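Local coordinates for protein hydrogenase-specific maturation endopeptidase (Thermococcus kodakarensis, PDB 5IJA) that probably acts as an endopeptidase that activates [NiFe] hydrogenase by cleaving the precursor of the enzyme during its maturation, at residues 53-58 and 112-117; 2-7 and 45-50; 24-29 and 138-143; 39-44 and 97-102; 57-62 and 83-88. All coordinates share one frame; numbering follows the deposited sequence.

Contact 1: residues 53-58 and 112-117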
# COMPACT_ATOMS: atom_id res chain seq x y z
N ILE A 53 1.06 -10.10 -3.51
CA ILE A 53 0.51 -8.74 -3.61
C ILE A 53 1.16 -7.84 -2.57
O ILE A 53 1.14 -8.16 -1.38
CB ILE A 53 -1.00 -8.72 -3.38
CG1 ILE A 53 -1.73 -9.68 -4.32
CG2 ILE A 53 -1.56 -7.31 -3.51
CD1 ILE A 53 -1.59 -9.34 -5.77
N VAL A 54 1.71 -6.71 -2.98
CA VAL A 54 2.35 -5.80 -2.05
C VAL A 54 1.56 -4.50 -2.00
O VAL A 54 1.56 -3.75 -2.97
CB VAL A 54 3.77 -5.52 -2.46
CG1 VAL A 54 4.37 -4.47 -1.55
CG2 VAL A 54 4.59 -6.82 -2.44
N ILE A 55 0.90 -4.24 -0.88
CA ILE A 55 0.08 -3.04 -0.71
C ILE A 55 0.91 -1.95 -0.07
O ILE A 55 1.58 -2.19 0.93
CB ILE A 55 -1.16 -3.36 0.13
CG1 ILE A 55 -2.04 -4.35 -0.62
CG2 ILE A 55 -1.97 -2.10 0.46
CD1 ILE A 55 -3.02 -5.04 0.28
N ILE A 56 0.90 -0.76 -0.63
CA ILE A 56 1.63 0.35 -0.07
C ILE A 56 0.67 1.49 0.21
O ILE A 56 -0.05 1.89 -0.64
CB ILE A 56 2.76 0.85 -0.99
CG1 ILE A 56 3.63 -0.28 -1.49
CG2 ILE A 56 3.64 1.83 -0.25
CD1 ILE A 56 4.84 0.17 -2.25
N ASP A 57 0.69 1.97 1.44
CA ASP A 57 -0.26 2.94 1.91
C ASP A 57 0.30 3.94 2.90
O ASP A 57 1.20 3.65 3.62
CB ASP A 57 -1.41 2.19 2.55
CG ASP A 57 -2.64 3.05 2.74
OD1 ASP A 57 -2.69 4.16 2.24
OD2 ASP A 57 -3.56 2.59 3.40
N ALA A 58 -0.28 5.13 2.91
CA ALA A 58 -0.07 6.10 3.98
C ALA A 58 -0.86 5.70 5.21
O ALA A 58 -2.01 5.27 5.09
CB ALA A 58 -0.48 7.49 3.52
N ILE A 112 -0.03 -11.84 0.81
CA ILE A 112 -0.28 -10.41 0.94
C ILE A 112 0.71 -9.73 1.87
O ILE A 112 0.94 -10.20 2.98
CB ILE A 112 -1.70 -10.12 1.46
CG1 ILE A 112 -2.74 -10.96 0.73
CG2 ILE A 112 -2.00 -8.61 1.35
CD1 ILE A 112 -2.83 -10.71 -0.76
N HIS A 113 1.26 -8.61 1.42
CA HIS A 113 2.18 -7.79 2.19
C HIS A 113 1.65 -6.38 2.29
O HIS A 113 1.04 -5.88 1.34
CB HIS A 113 3.57 -7.77 1.52
CG HIS A 113 4.31 -9.06 1.64
ND1 HIS A 113 5.29 -9.26 2.58
CD2 HIS A 113 4.23 -10.21 0.93
CE1 HIS A 113 5.77 -10.49 2.46
NE2 HIS A 113 5.15 -11.08 1.46
N PHE A 114 1.89 -5.73 3.43
CA PHE A 114 1.41 -4.37 3.66
C PHE A 114 2.60 -3.54 4.07
O PHE A 114 3.28 -3.84 5.04
CB PHE A 114 0.31 -4.32 4.75
CG PHE A 114 -0.20 -2.94 5.03
CD1 PHE A 114 0.42 -2.13 5.97
CD2 PHE A 114 -1.29 -2.43 4.34
CE1 PHE A 114 -0.03 -0.84 6.21
CE2 PHE A 114 -1.76 -1.13 4.59
CZ PHE A 114 -1.13 -0.34 5.53
N ILE A 115 2.83 -2.46 3.33
CA ILE A 115 3.85 -1.49 3.68
C ILE A 115 3.15 -0.19 4.02
O ILE A 115 2.44 0.37 3.17
CB ILE A 115 4.84 -1.27 2.54
CG1 ILE A 115 5.43 -2.61 2.10
CG2 ILE A 115 5.94 -0.29 2.98
CD1 ILE A 115 6.33 -2.49 0.83
N GLY A 116 3.31 0.27 5.26
CA GLY A 116 2.68 1.50 5.70
C GLY A 116 3.69 2.60 5.94
O GLY A 116 4.72 2.38 6.59
N ILE A 117 3.40 3.78 5.41
CA ILE A 117 4.29 4.93 5.56
C ILE A 117 3.63 5.94 6.48
O ILE A 117 2.57 6.49 6.15
CB ILE A 117 4.61 5.58 4.21
CG1 ILE A 117 5.23 4.56 3.26
CG2 ILE A 117 5.54 6.79 4.39
CD1 ILE A 117 5.17 4.98 1.79
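Ile55 sits between His113 and Ile115 of the neighbouring strand and is bonded to both. Its N reaches His113 O over 2.8 Å with an almost straight N-H (174°), and its O accepts from Ile115 N at 2.7 Å. These two bonds belong to a run of five backbone bonds joining parallel strands 53-58 and 112-117. The side chain of Ile55 begins against the same backbone, with CB 3.6 Å from His113 O. There it forks: with CG1 beside its own N (chi1 -65°), that branch passes His113 O and carries CD1 to Ile112 CG2 at 3.9 Å. The other branch, CG2, leans to Phe114 CD2 at 4.0 Å. The Phe114 ring continues past this methyl, and its CE2 lies 3.9 Å from Asp57 CB. On the reverse face of the sheet Val54 CG1 meets Ile115 CD1 at 3.7 Å, under helix 130-146. Helix 88-103 covers the face of Ile55 and Ile112, so the pair of strands lies in the middle layer of an alpha/beta/alpha sandwich. The His113 ring is held elsewhere, by Glu111 at NE2 and His71 at ND1. Between the strands the bonding polar atoms are those of the backbone, while mostly branched aliphatic groups, with the Phe114 ring, cover both faces; the amide bonds set the register, and the largely buried side chains probably shield them from water.

Contact 2: residues 2-7 and 45-50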
# COMPACT_ATOMS: atom_id res chain seq x y z
N ARG A 2 5.37 -14.09 -9.39
CA ARG A 2 5.01 -12.83 -10.03
C ARG A 2 4.32 -11.96 -9.02
O ARG A 2 3.40 -12.40 -8.35
CB ARG A 2 4.10 -13.07 -11.23
CG ARG A 2 4.84 -13.52 -12.47
CD ARG A 2 3.87 -13.81 -13.60
NE ARG A 2 2.83 -14.75 -13.22
CZ ARG A 2 1.53 -14.47 -13.26
NH1 ARG A 2 1.12 -13.27 -13.67
NH2 ARG A 2 0.64 -15.39 -12.89
N VAL A 3 4.76 -10.71 -8.92
CA VAL A 3 4.34 -9.83 -7.84
C VAL A 3 3.56 -8.64 -8.38
O VAL A 3 3.93 -8.06 -9.40
CB VAL A 3 5.58 -9.34 -7.03
CG1 VAL A 3 5.16 -8.54 -5.80
CG2 VAL A 3 6.43 -10.54 -6.59
N LEU A 4 2.45 -8.32 -7.73
CA LEU A 4 1.68 -7.13 -8.09
C LEU A 4 1.72 -6.12 -6.95
O LEU A 4 1.52 -6.48 -5.80
CB LEU A 4 0.22 -7.49 -8.41
CG LEU A 4 -0.80 -6.36 -8.60
CD1 LEU A 4 -0.43 -5.41 -9.75
CD2 LEU A 4 -2.17 -6.95 -8.83
N ILE A 5 2.01 -4.86 -7.27
CA ILE A 5 2.06 -3.81 -6.25
C ILE A 5 0.79 -2.97 -6.33
O ILE A 5 0.42 -2.53 -7.41
CB ILE A 5 3.31 -2.95 -6.42
CG1 ILE A 5 4.56 -3.80 -6.15
CG2 ILE A 5 3.26 -1.73 -5.52
CD1 ILE A 5 5.84 -3.18 -6.62
N LEU A 6 0.10 -2.80 -5.21
CA LEU A 6 -1.09 -1.97 -5.14
C LEU A 6 -0.78 -0.71 -4.37
O LEU A 6 -0.49 -0.77 -3.18
CB LEU A 6 -2.24 -2.71 -4.45
CG LEU A 6 -2.66 -4.06 -5.01
CD1 LEU A 6 -3.89 -4.57 -4.27
CD2 LEU A 6 -2.91 -3.95 -6.51
N ALA A 7 -0.82 0.44 -5.04
CA ALA A 7 -0.56 1.70 -4.36
C ALA A 7 -1.87 2.36 -3.99
O ALA A 7 -2.71 2.58 -4.86
CB ALA A 7 0.26 2.62 -5.25
N ASN A 45 -10.07 -5.41 -13.19
CA ASN A 45 -9.58 -5.34 -14.56
C ASN A 45 -8.09 -5.61 -14.72
O ASN A 45 -7.60 -5.81 -15.83
CB ASN A 45 -9.91 -3.97 -15.16
CG ASN A 45 -11.39 -3.76 -15.35
OD1 ASN A 45 -12.10 -4.66 -15.79
ND2 ASN A 45 -11.87 -2.56 -15.02
N HIS A 46 -7.36 -5.63 -13.61
CA HIS A 46 -5.91 -5.64 -13.69
C HIS A 46 -5.25 -6.96 -13.25
O HIS A 46 -4.21 -7.35 -13.79
CB HIS A 46 -5.35 -4.49 -12.84
CG HIS A 46 -3.87 -4.29 -12.99
ND1 HIS A 46 -3.33 -3.50 -13.98
CD2 HIS A 46 -2.83 -4.79 -12.29
CE1 HIS A 46 -2.01 -3.51 -13.88
NE2 HIS A 46 -1.68 -4.29 -12.86
N TYR A 47 -5.83 -7.62 -12.26
CA TYR A 47 -5.21 -8.80 -11.68
C TYR A 47 -4.99 -9.90 -12.72
O TYR A 47 -5.87 -10.16 -13.54
CB TYR A 47 -6.07 -9.35 -10.54
CG TYR A 47 -5.43 -10.54 -9.85
CD1 TYR A 47 -4.23 -10.39 -9.15
CD2 TYR A 47 -6.03 -11.79 -9.87
CE1 TYR A 47 -3.63 -11.47 -8.53
CE2 TYR A 47 -5.43 -12.88 -9.25
CZ TYR A 47 -4.25 -12.71 -8.57
OH TYR A 47 -3.65 -13.78 -7.94
N ASN A 48 -3.82 -10.52 -12.68
CA ASN A 48 -3.46 -11.55 -13.66
C ASN A 48 -2.83 -12.78 -13.00
O ASN A 48 -1.90 -13.38 -13.53
CB ASN A 48 -2.50 -10.97 -14.70
CG ASN A 48 -2.32 -11.88 -15.92
OD1 ASN A 48 -3.26 -12.53 -16.37
ND2 ASN A 48 -1.10 -11.93 -16.43
N GLY A 49 -3.34 -13.14 -11.82
CA GLY A 49 -2.90 -14.37 -11.17
C GLY A 49 -1.62 -14.26 -10.35
O GLY A 49 -1.04 -15.28 -9.94
N GLU A 50 -1.17 -13.03 -10.10
CA GLU A 50 0.06 -12.80 -9.36
C GLU A 50 -0.03 -13.49 -8.01
O GLU A 50 -1.09 -13.51 -7.40
CB GLU A 50 0.35 -11.31 -9.17
CG GLU A 50 0.76 -10.56 -10.43
CD GLU A 50 -0.40 -10.23 -11.35
OE1 GLU A 50 -1.58 -10.41 -10.97
OE2 GLU A 50 -0.13 -9.76 -12.47
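Arg2 folds back over Glu50 to hold the carbonyl of Asn48 by the end of its guanidinium. A bend at chi3 (-54°) turns the group so that Asn48 O lies in its plane, 3.0 Å from Arg2 NH1 and 3.3 Å from Arg2 NH2; of the two, NH2 uses an in-plane lone pair. Glu50 CA lies over one guanidinium face. The Glu50 chain is bent as well, at chi2 (78°), which brings its OE1 back to Asn48 N at 2.8 Å through the syn lone pair and leaves OE2 in a long salt bridge, 3.9 Å from Arg2 NH1. This loop connects strands 33-37 and 52-59, which flank strand 3-8 in the Rossmann-like parallel part of the sheet, and it packs against the N-terminal end of strand 3-8. Leu4 fills the angle between two ring edges: CD1 lies 3.5 Å from His46 NE2, and CD2 lies 4.0 Å from Tyr47 CD1. Its CB rests 3.7 Å from Glu50 CG. His46 NE2 is hydrogen-bonded to Asn32. The Tyr47 ring carries Gly49 N over its centre and is anchored at the far end, where Tyr47 OH donates to Glu50 O at 2.6 Å.

Contact 3: residues 24-29 and 138-143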
# COMPACT_ATOMS: atom_id res chain seq x y z
N ARG A 24 4.50 5.12 -8.03
CA ARG A 24 5.01 5.73 -9.25
C ARG A 24 6.52 5.50 -9.41
O ARG A 24 6.98 5.21 -10.51
CB ARG A 24 4.70 7.23 -9.26
CG ARG A 24 3.21 7.51 -9.35
CD ARG A 24 2.90 8.92 -9.84
NE ARG A 24 1.47 9.19 -9.71
CZ ARG A 24 0.95 9.98 -8.78
NH1 ARG A 24 1.75 10.58 -7.90
NH2 ARG A 24 -0.36 10.17 -8.72
N ILE A 25 7.28 5.58 -8.32
CA ILE A 25 8.71 5.27 -8.39
C ILE A 25 8.93 3.83 -8.84
O ILE A 25 9.77 3.56 -9.69
CB ILE A 25 9.42 5.49 -7.04
CG1 ILE A 25 9.42 6.96 -6.65
CG2 ILE A 25 10.85 5.00 -7.09
CD1 ILE A 25 9.93 7.20 -5.23
N LEU A 26 8.19 2.91 -8.24
CA LEU A 26 8.30 1.51 -8.63
C LEU A 26 7.86 1.29 -10.09
O LEU A 26 8.46 0.49 -10.80
CB LEU A 26 7.49 0.64 -7.67
CG LEU A 26 8.05 0.62 -6.25
CD1 LEU A 26 6.98 0.19 -5.26
CD2 LEU A 26 9.27 -0.29 -6.16
N ALA A 27 6.82 2.00 -10.53
CA ALA A 27 6.33 1.86 -11.90
C ALA A 27 7.41 2.31 -12.90
O ALA A 27 7.65 1.65 -13.90
CB ALA A 27 5.03 2.65 -12.10
N GLU A 28 8.06 3.43 -12.60
CA GLU A 28 9.15 3.94 -13.43
C GLU A 28 10.31 2.95 -13.48
O GLU A 28 11.04 2.89 -14.46
CB GLU A 28 9.65 5.30 -12.92
CG GLU A 28 10.82 5.86 -13.72
CD GLU A 28 11.43 7.11 -13.09
OE1 GLU A 28 10.86 7.61 -12.10
OE2 GLU A 28 12.47 7.58 -13.59
N LYS A 29 10.44 2.14 -12.43
CA LYS A 29 11.51 1.14 -12.35
C LYS A 29 11.13 -0.17 -13.02
O LYS A 29 11.90 -1.12 -12.98
CB LYS A 29 11.89 0.86 -10.91
CG LYS A 29 12.80 1.88 -10.27
CD LYS A 29 13.18 1.39 -8.87
CE LYS A 29 14.08 2.40 -8.16
NZ LYS A 29 14.57 1.85 -6.87
N LYS A 138 12.35 4.28 1.74
CA LYS A 138 12.49 2.97 2.38
C LYS A 138 11.35 2.03 2.01
O LYS A 138 11.56 0.82 1.92
CB LYS A 138 12.60 3.10 3.90
CG LYS A 138 13.43 1.95 4.48
CD LYS A 138 14.23 2.34 5.71
CE LYS A 138 15.26 1.25 6.03
NZ LYS A 138 15.67 1.19 7.47
N ALA A 139 10.15 2.57 1.78
CA ALA A 139 9.05 1.74 1.30
C ALA A 139 9.39 1.13 -0.06
O ALA A 139 9.10 -0.04 -0.31
CB ALA A 139 7.76 2.56 1.21
N VAL A 140 10.01 1.93 -0.92
CA VAL A 140 10.41 1.45 -2.24
C VAL A 140 11.45 0.33 -2.13
O VAL A 140 11.38 -0.67 -2.86
CB VAL A 140 10.94 2.60 -3.11
CG1 VAL A 140 11.60 2.07 -4.41
CG2 VAL A 140 9.81 3.54 -3.45
N GLU A 141 12.38 0.48 -1.20
CA GLU A 141 13.42 -0.53 -0.96
C GLU A 141 12.85 -1.86 -0.50
O GLU A 141 13.27 -2.92 -0.98
CB GLU A 141 14.42 -0.05 0.08
CG GLU A 141 15.32 1.07 -0.37
CD GLU A 141 16.28 1.48 0.74
OE1 GLU A 141 16.65 0.59 1.54
OE2 GLU A 141 16.64 2.67 0.82
N ILE A 142 11.91 -1.81 0.43
CA ILE A 142 11.23 -3.01 0.90
C ILE A 142 10.48 -3.69 -0.24
O ILE A 142 10.58 -4.90 -0.42
CB ILE A 142 10.26 -2.69 2.05
CG1 ILE A 142 11.02 -2.09 3.24
CG2 ILE A 142 9.49 -3.94 2.50
CD1 ILE A 142 10.14 -1.65 4.40
N ALA A 143 9.75 -2.92 -1.03
CA ALA A 143 8.96 -3.48 -2.11
C ALA A 143 9.83 -4.15 -3.19
O ALA A 143 9.44 -5.18 -3.76
CB ALA A 143 8.09 -2.40 -2.74
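Leu26 and Val140 meet without any ring, amide or guanidinium between them, methyl against methyl. Val140 is the centre of the contact, with CG1 anti to the backbone N (chi1 170°) and both branches directed at helix 18-28. Leu26 and Val140 run antiparallel alongside one another, which places Leu26 CD2 3.7 Å from Val140 CG1. The second branch of Leu26 goes one turn farther along helix 130-146, where its CD1 touches Ala143 CB at 3.8 Å. Ile25 crosses Val140 at roughly a right angle, its CG2 4.0 Å from Val140 CG1. Lys29, extended beyond CG, passes over the edge of this cluster; its NZ is 3.9 Å from Val140 CG1 but finds its charged partner in Glu144, with which it forms a salt bridge. The local helix axes are 10.3 Å apart and make an angle of 48°. Both helices belong to the layer on one side of the sheet, and Leu26 reaches down to Val33 of strand 33-37. Made of aliphatic carbon at its centre, the contact is probably held mainly by the exclusion of water.

Contact 4: residues 39-44 and 97-102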
# COMPACT_ATOMS: atom_id res chain seq x y z
N ASP A 39 -10.04 3.08 -4.66
CA ASP A 39 -11.03 2.22 -5.30
C ASP A 39 -10.49 0.83 -5.64
O ASP A 39 -9.95 0.62 -6.71
CB ASP A 39 -11.55 2.89 -6.58
CG ASP A 39 -12.62 2.06 -7.28
OD1 ASP A 39 -13.19 1.14 -6.66
OD2 ASP A 39 -12.91 2.36 -8.46
N ILE A 40 -10.69 -0.11 -4.73
CA ILE A 40 -10.10 -1.44 -4.88
C ILE A 40 -10.64 -2.19 -6.11
O ILE A 40 -9.99 -3.08 -6.64
CB ILE A 40 -10.31 -2.27 -3.59
CG1 ILE A 40 -9.45 -3.52 -3.62
CG2 ILE A 40 -11.77 -2.60 -3.40
CD1 ILE A 40 -7.98 -3.21 -3.78
N PHE A 41 -11.81 -1.80 -6.61
CA PHE A 41 -12.41 -2.54 -7.73
C PHE A 41 -11.66 -2.31 -9.06
O PHE A 41 -11.92 -3.00 -10.05
CB PHE A 41 -13.89 -2.19 -7.86
CG PHE A 41 -14.73 -2.80 -6.76
CD1 PHE A 41 -14.65 -4.16 -6.50
CD2 PHE A 41 -15.55 -2.02 -5.98
CE1 PHE A 41 -15.40 -4.73 -5.49
CE2 PHE A 41 -16.31 -2.58 -4.96
CZ PHE A 41 -16.24 -3.93 -4.71
N ARG A 42 -10.73 -1.36 -9.06
CA ARG A 42 -9.79 -1.23 -10.17
C ARG A 42 -8.99 -2.51 -10.39
O ARG A 42 -8.50 -2.78 -11.48
CB ARG A 42 -8.81 -0.07 -9.93
CG ARG A 42 -9.47 1.30 -9.89
CD ARG A 42 -8.43 2.41 -9.97
NE ARG A 42 -9.04 3.73 -10.13
CZ ARG A 42 -8.37 4.87 -10.09
NH1 ARG A 42 -7.06 4.87 -9.90
NH2 ARG A 42 -9.01 6.03 -10.24
N LEU A 43 -8.86 -3.30 -9.34
CA LEU A 43 -8.11 -4.52 -9.42
C LEU A 43 -8.80 -5.57 -10.29
O LEU A 43 -8.14 -6.46 -10.84
CB LEU A 43 -7.89 -5.06 -8.00
CG LEU A 43 -7.10 -6.36 -7.83
CD1 LEU A 43 -5.69 -6.28 -8.38
CD2 LEU A 43 -7.08 -6.66 -6.36
N ALA A 44 -10.12 -5.51 -10.38
CA ALA A 44 -10.85 -6.49 -11.17
C ALA A 44 -10.31 -6.57 -12.60
O ALA A 44 -10.06 -7.66 -13.13
CB ALA A 44 -12.34 -6.16 -11.19
N LEU A 97 -11.76 -6.11 -1.60
CA LEU A 97 -10.72 -7.11 -1.80
C LEU A 97 -11.25 -8.49 -1.45
O LEU A 97 -10.96 -9.45 -2.14
CB LEU A 97 -9.47 -6.80 -0.97
CG LEU A 97 -8.29 -7.76 -1.20
CD1 LEU A 97 -7.79 -7.69 -2.66
CD2 LEU A 97 -7.17 -7.41 -0.21
N LYS A 98 -12.04 -8.57 -0.37
CA LYS A 98 -12.65 -9.84 0.05
C LYS A 98 -13.55 -10.42 -1.04
O LYS A 98 -13.52 -11.62 -1.29
CB LYS A 98 -13.48 -9.69 1.33
CG LYS A 98 -12.70 -9.35 2.58
CD LYS A 98 -11.66 -10.40 2.90
CE LYS A 98 -10.66 -9.86 3.91
NZ LYS A 98 -9.99 -8.61 3.40
N LEU A 99 -14.36 -9.57 -1.66
CA LEU A 99 -15.26 -10.00 -2.73
C LEU A 99 -14.45 -10.52 -3.92
O LEU A 99 -14.77 -11.58 -4.47
CB LEU A 99 -16.17 -8.85 -3.18
CG LEU A 99 -17.11 -9.12 -4.37
CD1 LEU A 99 -17.99 -10.30 -4.07
CD2 LEU A 99 -17.95 -7.89 -4.66
N LEU A 100 -13.41 -9.78 -4.31
CA LEU A 100 -12.59 -10.22 -5.43
C LEU A 100 -11.88 -11.54 -5.14
O LEU A 100 -11.69 -12.35 -6.02
CB LEU A 100 -11.56 -9.16 -5.80
CG LEU A 100 -12.22 -7.89 -6.34
CD1 LEU A 100 -11.16 -6.80 -6.52
CD2 LEU A 100 -12.90 -8.20 -7.65
N MET A 101 -11.49 -11.75 -3.89
CA MET A 101 -10.93 -13.04 -3.49
C MET A 101 -11.94 -14.18 -3.55
O MET A 101 -11.59 -15.29 -3.92
CB MET A 101 -10.35 -12.96 -2.08
CG MET A 101 -9.09 -12.13 -2.00
SD MET A 101 -8.49 -11.99 -0.30
CE MET A 101 -6.79 -11.58 -0.61
N ALA A 102 -13.19 -13.90 -3.20
CA ALA A 102 -14.25 -14.91 -3.29
C ALA A 102 -14.48 -15.34 -4.73
O ALA A 102 -15.01 -16.43 -4.99
CB ALA A 102 -15.53 -14.39 -2.70
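Leu100 points from helix 88-103 toward the turn formed by residues 40-44, and its two methyls divide the work. With CG beside the backbone N (chi1 -66°), CD1 enters among Ile40, Phe41 and Leu43, 3.9 Å from Ile40 O and 4.0 Å from Leu43 CB, while CD2 goes to Ala44 CB at 4.1 Å. Leu43 comes obliquely across Leu97 and Leu100; its CD2 is 3.9 Å from Leu97 CD1, so these two leucines, one turn apart, receive it between them. Ile40 meets the helix differently, against backbone: with CG1 anti to the backbone N (chi1 -168°), CG2 is left between N and the carbonyl carbon and lies 3.9 Å from Leu97 N. Toward the surface Phe41 and Leu99 cross at about a right angle, ring CE1 of Phe41 being 4.1 Å from Leu99 CD2, with Leu100 CD1 also approaching the ring obliquely. The turn that presents these groups is fixed from within. Asp39 OD1 accepts from Phe41 N at 3.2 Å, an Asx turn, and backbone bonds from Arg42 N, Leu43 N and Ala44 N each reach the carbonyl three residues back. Deeper in, Leu43 touches Leu4 and Leu6 of strand 3-8, and Leu107 of helix 105-109 lies against both Leu43 and Leu100. The apolar contact thus fastens the connection between strands 33-37 and 52-59 to helix 88-103, within one outer layer of an alpha/beta/alpha sandwich, the fold of the hydrogenase maturation proteases.

Contact 5: residues 57-62 and 83-88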
# COMPACT_ATOMS: atom_id res chain seq x y z
N ASP A 57 0.69 1.97 1.44
CA ASP A 57 -0.26 2.94 1.91
C ASP A 57 0.30 3.94 2.90
O ASP A 57 1.20 3.65 3.62
CB ASP A 57 -1.41 2.19 2.55
CG ASP A 57 -2.64 3.05 2.74
OD1 ASP A 57 -2.69 4.16 2.24
OD2 ASP A 57 -3.56 2.59 3.40
N ALA A 58 -0.28 5.13 2.91
CA ALA A 58 -0.07 6.10 3.98
C ALA A 58 -0.86 5.70 5.21
O ALA A 58 -2.01 5.27 5.09
CB ALA A 58 -0.48 7.49 3.52
N ILE A 59 -0.26 5.81 6.39
CA ILE A 59 -0.94 5.41 7.62
C ILE A 59 -0.76 6.44 8.74
O ILE A 59 0.13 7.28 8.67
CB ILE A 59 -0.43 4.06 8.16
CG1 ILE A 59 1.02 4.18 8.63
CG2 ILE A 59 -0.64 2.96 7.11
CD1 ILE A 59 1.52 2.99 9.41
N LEU A 60 -1.62 6.37 9.75
CA LEU A 60 -1.46 7.17 10.96
C LEU A 60 -1.13 6.25 12.12
O LEU A 60 -1.79 5.24 12.33
CB LEU A 60 -2.72 7.98 11.27
CG LEU A 60 -3.14 9.06 10.27
CD1 LEU A 60 -4.34 9.86 10.76
CD2 LEU A 60 -1.97 9.99 9.95
N SER A 61 -0.10 6.62 12.86
CA SER A 61 0.28 5.89 14.05
C SER A 61 0.76 6.88 15.11
O SER A 61 1.12 8.02 14.79
CB SER A 61 1.36 4.87 13.74
OG SER A 61 1.79 4.21 14.91
N ASP A 62 0.73 6.44 16.36
CA ASP A 62 1.20 7.29 17.44
C ASP A 62 2.30 6.59 18.24
O ASP A 62 3.01 7.23 19.02
CB ASP A 62 0.04 7.70 18.33
CG ASP A 62 -1.03 8.45 17.56
OD1 ASP A 62 -0.67 9.15 16.59
OD2 ASP A 62 -2.22 8.33 17.92
N ALA A 83 -5.19 -2.21 16.01
CA ALA A 83 -4.83 -1.24 17.01
C ALA A 83 -3.72 -0.33 16.53
O ALA A 83 -3.85 0.89 16.46
CB ALA A 83 -4.40 -1.96 18.27
N GLU A 84 -2.61 -0.95 16.19
CA GLU A 84 -1.42 -0.20 15.96
C GLU A 84 -1.44 0.76 14.81
O GLU A 84 -0.90 1.82 14.90
CB GLU A 84 -0.26 -1.14 15.83
CG GLU A 84 0.90 -0.74 16.69
CD GLU A 84 2.06 -1.64 16.46
OE1 GLU A 84 1.89 -2.86 16.65
OE2 GLU A 84 3.11 -1.12 16.07
N ILE A 85 -2.06 0.38 13.71
CA ILE A 85 -1.87 1.09 12.47
C ILE A 85 -3.17 1.61 11.94
O ILE A 85 -4.14 0.92 12.03
CB ILE A 85 -1.33 0.15 11.38
CG1 ILE A 85 0.00 -0.49 11.77
CG2 ILE A 85 -1.15 0.86 10.07
CD1 ILE A 85 0.84 0.26 12.77
N ARG A 86 -3.19 2.80 11.36
CA ARG A 86 -4.43 3.27 10.79
C ARG A 86 -4.30 3.73 9.37
O ARG A 86 -3.80 4.78 9.11
CB ARG A 86 -5.06 4.37 11.64
CG ARG A 86 -4.79 4.14 13.12
CD ARG A 86 -5.33 5.26 13.98
NE ARG A 86 -4.64 5.30 15.26
CZ ARG A 86 -5.13 4.83 16.40
NH1 ARG A 86 -6.33 4.29 16.47
NH2 ARG A 86 -4.39 4.91 17.49
N SER A 87 -4.85 2.95 8.44
CA SER A 87 -4.97 3.42 7.09
C SER A 87 -6.39 3.36 6.73
O SER A 87 -6.95 2.31 6.50
CB SER A 87 -4.17 2.59 6.14
OG SER A 87 -4.60 1.30 6.15
N ALA A 88 -6.95 4.53 6.56
CA ALA A 88 -8.32 4.67 6.17
C ALA A 88 -8.42 3.98 4.83
O ALA A 88 -9.43 3.40 4.52
CB ALA A 88 -8.69 6.13 6.04
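Leu60 and Arg86 bind each other backbone to backbone. Leu60 N donates to Arg86 O at 2.8 Å in a nearly straight bond (165°), and Arg86 N returns to Leu60 O at 3.0 Å with a more bent one (132°). The side chain of Arg86 then runs out over the same carbonyl, its CG 3.3 Å from Leu60 O, and ends with NH2 4.1 Å from Asp62 OD2, too far for a salt bridge although the charges are opposite. On the inner side Ile59 presses on Ile85: CD1 of Ile59 comes within 3.5 Å of Ile85 CG2, tighter than usual for two methyls. Ile59 CG1 stands between its own N and carbonyl carbon (chi1 68°), and the chain beyond is extended, which carries CD1 to that methyl. The other branch, Ile59 CG2, lies 3.7 Å from Ser87 CB. Leu60 and Arg86 form a single antiparallel bridge, a hydrogen-bonded pair, near the C-terminal end of strand 52-59; on the partner side it lies just ahead of helix 88-103, with Ser87 at the N-cap position. Farther out, Phe114, Val118 and Val70 back Ile59, while Phe72 backs Ile85. Ser61 OG lies 3.6 Å from Glu84 O and makes weak bonds to the backbone nitrogens of Lys63 and Leu64. The carboxylate of Glu84 is engaged by Lys63 in a salt bridge.

Overall arrangement
Contact 1 is the middle of the arrangement, its centre about 11 Å from the centres of contacts 3 and 5, 13 Å from contact 2 and 16 Å from contact 4. Strand 52-59 links three of them: it is paired in contact 1, borders strand 3-8 of contact 2, and runs on into contact 5. Contacts 3 and 4 lie on opposite faces of the sheet, their centres about 23 Å apart. Along the chain contact 2 closes first, after interleaving with contacts 3 and 4; contact 3 spans contacts 1, 4 and 5, while contact 4 encloses contact 5 and interleaves with contact 1. Sequence-distant segments thus tie both helical layers to one sheet in a compact single-chain fold.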